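Local atomic coordinates of SidF, inhibitor of growth family, member 3 (Legionella pneumophila subsp. pneumophila, PDB entry 4FYE), a protein that acts as a phosphoinositide phosphatase of Legionella, probably removing the 3-phosphate from phosphatidylinositol 3,4,5-trisphosphate. Residues A[207-212]-A[395-400]; A[265-270]-A[306-311]. The protein carries 1 engineered substitution. All blocks are in the same frame, centred on the assembly; numbering follows the deposited sequence.

In the fold
Contact 1 is partly buried near the surface, whereas contact 2 lies wholly inside the chain; their centres are about 12 Å apart, and contact 2 is nested within the loop that contact 1 closes. Both join the part of the fold built round the six-stranded sheet to what lies beside it: 207-212 follows strand 199-206 and meets an edge strand of the four-stranded sheet, while 265-270 holds the end of strand 260-268 and meets helix 284-311. That helix touches both, since Gln307 NE2 probably hydrogen-bonds to Gln397 O. Contact 1 relies on a water bridge and an amide laid over a guanidinium, contact 2 on a buried salt bridge beside an aromatic ring.

Contact 1: A[207-212]-A[395-400]; sequences CGRYTK and TIQTGS
Thr395 meets Lys212 through its hydroxyl, which lies under the aliphatic run of the lysine, with OG1 3.5 Å from Lys212 CE and 3.7 Å from its CG. The chi1 of -74° sets OG1 opposite the carbonyl carbon of Thr395, and from there it also reaches a bridging water. This water lies 3.1 Å from Thr395 OG1 and accepts the backbone N-H of Lys212 at 3.0 Å from its N, an amide in the first turn of helix 212-216, whose N-cap is Thr211. Beyond the hydroxyl, Lys212 NZ forms a long, weak ion pair with Glu403 of the adjoining strand.

Residues 395-397 belong to strand 391-399, an edge strand of the four-stranded mixed sheet, which pairs antiparallel with strand 402-416 across a tight turn. Ile396 accordingly faces the other way, packing on Ala306 and Ile343 of the helices behind the sheet.

At Gln397 the strand again presents a side chain to the 207-212 loop. Its amide lies over one face of the Arg209 guanidinium, with Gln397 CD toward the rim of that group and 3.6 Å from Arg209 NE; the two planes are inclined by 31°. Arg209 gets there by an extended chain from CG to NE, its CD passing 4.0 Å from Gln397 CG where the two side chains cross at about a right angle.

Contact 2: A[265-270]-A[306-311]; sequences DSFSGP and AQRQID
Arg308 carries this contact, reaching from the last turns of helix 284-311 to Asp265 and Phe267 on strand 260-268. It is a helix-on-sheet packing in which the strand, at one edge of the six-stranded mixed sheet, and the helix that follows it in sequence run nearly antiparallel, their local axes approaching to 11.0 Å. The strand also links the two sheets of the fold, because Phe267 makes a backbone hydrogen bond with Asn642 of strand 641-645, the strand that leads into what is probably the CX5R phosphatase signature, with serine at the cysteine position in this construct, probably the engineered substitution.

Asp265 and Arg308 approach from opposite directions and join in a salt bridge. Arg308 NH1 donates to Asp265 OD1 at 3.1 Å, with an almost straight N-H...O angle of 164°. The acceptor lies in the guanidinium plane, whereas the nitrogen stands above the carboxylate plane, so the two flat groups are nearly perpendicular, 87° apart. The same OD1 also binds Arg248, and OD2 pairs with Arg312; three arginines thus surround one buried carboxylate, tying the strand to its neighbour 247-254 and to the end of the helix.

Below the charged end, Phe267 abuts the aliphatic part of the arginine. Its ring tip meets Arg308 CB, 4.0 Å from Phe267 CZ, while the guanidinium is inclined to the ring by 62°. The Arg308 chain leaves the helix extended and then bends at chi3, which turns the guanidinium toward Asp265. At that bend Arg308 CD fits between the two strand residues, 3.4 Å from Asp265 OD1 and 3.8 Å from Phe267 CE2.

Contact 1: A[207-212]-A[395-400]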
# COMPACT_ATOMS: atom_id res chain seq x y z
N CYS A 207 -1.43 -8.79 5.58
CA CYS A 207 -2.70 -9.37 5.41
C CYS A 207 -2.70 -10.10 4.12
O CYS A 207 -1.72 -10.06 3.38
CB CYS A 207 -3.76 -8.26 5.36
SG CYS A 207 -3.35 -7.11 4.06
N GLY A 208 -3.85 -10.70 3.84
CA GLY A 208 -4.08 -11.40 2.61
C GLY A 208 -4.14 -12.87 2.94
O GLY A 208 -3.44 -13.34 3.85
N ARG A 209 -4.96 -13.57 2.18
CA ARG A 209 -5.25 -14.94 2.39
C ARG A 209 -5.76 -15.42 1.03
O ARG A 209 -6.39 -14.68 0.29
CB ARG A 209 -6.30 -15.03 3.49
CG ARG A 209 -6.91 -16.38 3.69
CD ARG A 209 -7.91 -16.35 4.82
NE ARG A 209 -7.99 -17.65 5.48
CZ ARG A 209 -7.27 -17.99 6.55
NH1 ARG A 209 -6.41 -17.12 7.09
NH2 ARG A 209 -7.43 -19.20 7.09
N TYR A 210 -5.44 -16.66 0.67
CA TYR A 210 -5.82 -17.16 -0.65
C TYR A 210 -7.33 -17.32 -0.83
O TYR A 210 -8.02 -17.78 0.08
CB TYR A 210 -5.15 -18.50 -0.88
CG TYR A 210 -3.69 -18.43 -1.13
CD1 TYR A 210 -3.17 -17.58 -2.10
CD2 TYR A 210 -2.80 -19.27 -0.44
CE1 TYR A 210 -1.80 -17.54 -2.36
CE2 TYR A 210 -1.42 -19.24 -0.69
CZ TYR A 210 -0.92 -18.39 -1.66
OH TYR A 210 0.44 -18.36 -1.89
N THR A 211 -7.85 -17.00 -2.01
CA THR A 211 -9.26 -17.33 -2.29
C THR A 211 -9.42 -18.83 -2.56
O THR A 211 -8.44 -19.52 -2.84
CB THR A 211 -9.81 -16.63 -3.52
OG1 THR A 211 -9.01 -16.98 -4.63
CG2 THR A 211 -9.81 -15.12 -3.36
N LYS A 212 -10.63 -19.35 -2.48
CA LYS A 212 -10.76 -20.76 -2.70
C LYS A 212 -10.33 -21.11 -4.11
O LYS A 212 -9.67 -22.11 -4.33
CB LYS A 212 -12.17 -21.29 -2.35
CG LYS A 212 -12.47 -21.09 -0.88
CD LYS A 212 -13.22 -22.24 -0.26
CE LYS A 212 -13.79 -21.87 1.11
NZ LYS A 212 -15.06 -22.64 1.41
N THR A 395 -14.74 -15.46 0.52
CA THR A 395 -14.79 -16.21 1.78
C THR A 395 -14.47 -15.24 2.90
O THR A 395 -13.56 -14.46 2.75
CB THR A 395 -13.74 -17.35 1.78
OG1 THR A 395 -14.21 -18.38 0.92
CG2 THR A 395 -13.54 -17.94 3.14
N ILE A 396 -15.21 -15.28 4.01
CA ILE A 396 -14.98 -14.36 5.08
C ILE A 396 -14.63 -15.23 6.25
O ILE A 396 -15.42 -16.11 6.62
CB ILE A 396 -16.28 -13.55 5.39
CG1 ILE A 396 -16.63 -12.60 4.23
CG2 ILE A 396 -16.21 -12.81 6.74
CD1 ILE A 396 -15.86 -11.35 4.25
N GLN A 397 -13.46 -14.98 6.83
CA GLN A 397 -13.11 -15.61 8.12
C GLN A 397 -13.96 -15.11 9.29
O GLN A 397 -13.90 -13.92 9.61
CB GLN A 397 -11.69 -15.24 8.48
CG GLN A 397 -10.61 -15.89 7.68
CD GLN A 397 -10.84 -17.37 7.62
OE1 GLN A 397 -11.13 -17.91 6.54
NE2 GLN A 397 -10.78 -18.03 8.79
N THR A 398 -14.69 -15.99 9.98
CA THR A 398 -15.52 -15.60 11.13
C THR A 398 -14.82 -15.80 12.47
O THR A 398 -14.98 -15.02 13.39
CB THR A 398 -16.86 -16.35 11.17
OG1 THR A 398 -16.61 -17.73 11.40
CG2 THR A 398 -17.64 -16.19 9.87
N GLY A 399 -14.05 -16.88 12.56
CA GLY A 399 -13.32 -17.22 13.75
C GLY A 399 -12.12 -18.03 13.30
O GLY A 399 -11.86 -18.18 12.09
N SER A 400 -11.37 -18.55 14.27
CA SER A 400 -10.11 -19.23 13.95
C SER A 400 -10.33 -20.59 13.27
O SER A 400 -9.47 -21.07 12.58
CB SER A 400 -9.16 -19.31 15.16
OG SER A 400 -9.63 -20.29 16.06
O HOH W 1 -12.80 -17.42 -1.67

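Contact 2: A[265-270]-A[306-311]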
# COMPACT_ATOMS: atom_id res chain seq x y z
N ASP A 265 -5.99 4.27 8.24
CA ASP A 265 -6.24 2.88 8.04
C ASP A 265 -6.39 2.61 6.50
O ASP A 265 -7.41 2.98 5.89
CB ASP A 265 -7.51 2.51 8.81
CG ASP A 265 -7.88 1.01 8.63
OD1 ASP A 265 -7.42 0.37 7.62
OD2 ASP A 265 -8.58 0.48 9.53
N SER A 266 -5.37 2.01 5.88
CA SER A 266 -5.39 1.76 4.46
C SER A 266 -4.46 0.61 4.16
O SER A 266 -4.07 -0.14 5.10
CB SER A 266 -5.01 3.01 3.67
OG SER A 266 -3.62 3.34 3.73
N PHE A 267 -4.11 0.45 2.89
CA PHE A 267 -3.27 -0.68 2.51
C PHE A 267 -1.95 -0.25 1.94
O PHE A 267 -1.86 0.66 1.09
CB PHE A 267 -3.98 -1.60 1.47
CG PHE A 267 -5.04 -2.48 2.05
CD1 PHE A 267 -4.69 -3.58 2.86
CD2 PHE A 267 -6.40 -2.22 1.78
CE1 PHE A 267 -5.65 -4.40 3.42
CE2 PHE A 267 -7.39 -3.05 2.32
CZ PHE A 267 -7.02 -4.11 3.19
N SER A 268 -0.90 -0.94 2.35
CA SER A 268 0.33 -0.82 1.60
C SER A 268 0.36 -2.02 0.68
O SER A 268 0.29 -3.19 1.13
CB SER A 268 1.56 -0.81 2.53
OG SER A 268 2.71 -1.33 1.91
N GLY A 269 0.46 -1.75 -0.61
CA GLY A 269 0.28 -2.79 -1.60
C GLY A 269 -1.19 -2.88 -1.97
O GLY A 269 -1.97 -2.03 -1.61
N PRO A 270 -1.55 -3.90 -2.72
CA PRO A 270 -0.61 -4.94 -3.13
C PRO A 270 0.35 -4.43 -4.18
O PRO A 270 0.10 -3.41 -4.82
CB PRO A 270 -1.52 -5.99 -3.73
CG PRO A 270 -2.64 -5.21 -4.31
CD PRO A 270 -2.80 -3.97 -3.48
N ALA A 306 -13.12 -6.88 1.91
CA ALA A 306 -14.33 -7.23 2.68
C ALA A 306 -13.97 -7.59 4.10
O ALA A 306 -14.70 -7.25 5.02
CB ALA A 306 -15.07 -8.38 2.02
N GLN A 307 -12.85 -8.30 4.29
CA GLN A 307 -12.36 -8.68 5.66
C GLN A 307 -11.99 -7.41 6.40
O GLN A 307 -12.26 -7.32 7.58
CB GLN A 307 -11.12 -9.68 5.64
CG GLN A 307 -10.93 -10.52 6.94
CD GLN A 307 -11.93 -11.69 7.12
OE1 GLN A 307 -12.11 -12.53 6.23
NE2 GLN A 307 -12.55 -11.78 8.29
N ARG A 308 -11.33 -6.43 5.75
CA ARG A 308 -10.98 -5.19 6.45
C ARG A 308 -12.33 -4.56 6.97
O ARG A 308 -12.44 -4.13 8.11
CB ARG A 308 -10.19 -4.19 5.56
CG ARG A 308 -10.15 -2.76 6.14
CD ARG A 308 -9.12 -1.73 5.49
NE ARG A 308 -10.01 -0.93 4.80
CZ ARG A 308 -10.39 0.30 5.00
NH1 ARG A 308 -9.74 1.21 5.74
NH2 ARG A 308 -11.37 0.62 4.21
N GLN A 309 -13.36 -4.60 6.13
CA GLN A 309 -14.59 -3.97 6.45
C GLN A 309 -15.18 -4.65 7.68
O GLN A 309 -15.65 -3.96 8.56
CB GLN A 309 -15.52 -4.02 5.24
CG GLN A 309 -16.78 -3.18 5.37
CD GLN A 309 -17.53 -3.06 4.05
OE1 GLN A 309 -18.53 -3.72 3.86
NE2 GLN A 309 -16.99 -2.26 3.12
N ILE A 310 -15.12 -5.98 7.77
CA ILE A 310 -15.58 -6.67 8.97
C ILE A 310 -14.72 -6.27 10.24
O ILE A 310 -15.29 -6.05 11.35
CB ILE A 310 -15.63 -8.21 8.77
CG1 ILE A 310 -16.94 -8.72 8.13
CG2 ILE A 310 -15.64 -8.93 10.13
CD1 ILE A 310 -17.33 -8.18 6.80
N ASP A 311 -13.39 -6.19 10.08
CA ASP A 311 -12.46 -5.79 11.16
C ASP A 311 -12.81 -4.43 11.73
O ASP A 311 -12.51 -4.15 12.88
CB ASP A 311 -11.04 -5.54 10.58
CG ASP A 311 -10.36 -6.77 10.12
OD1 ASP A 311 -11.01 -7.86 10.26
OD2 ASP A 311 -9.18 -6.64 9.62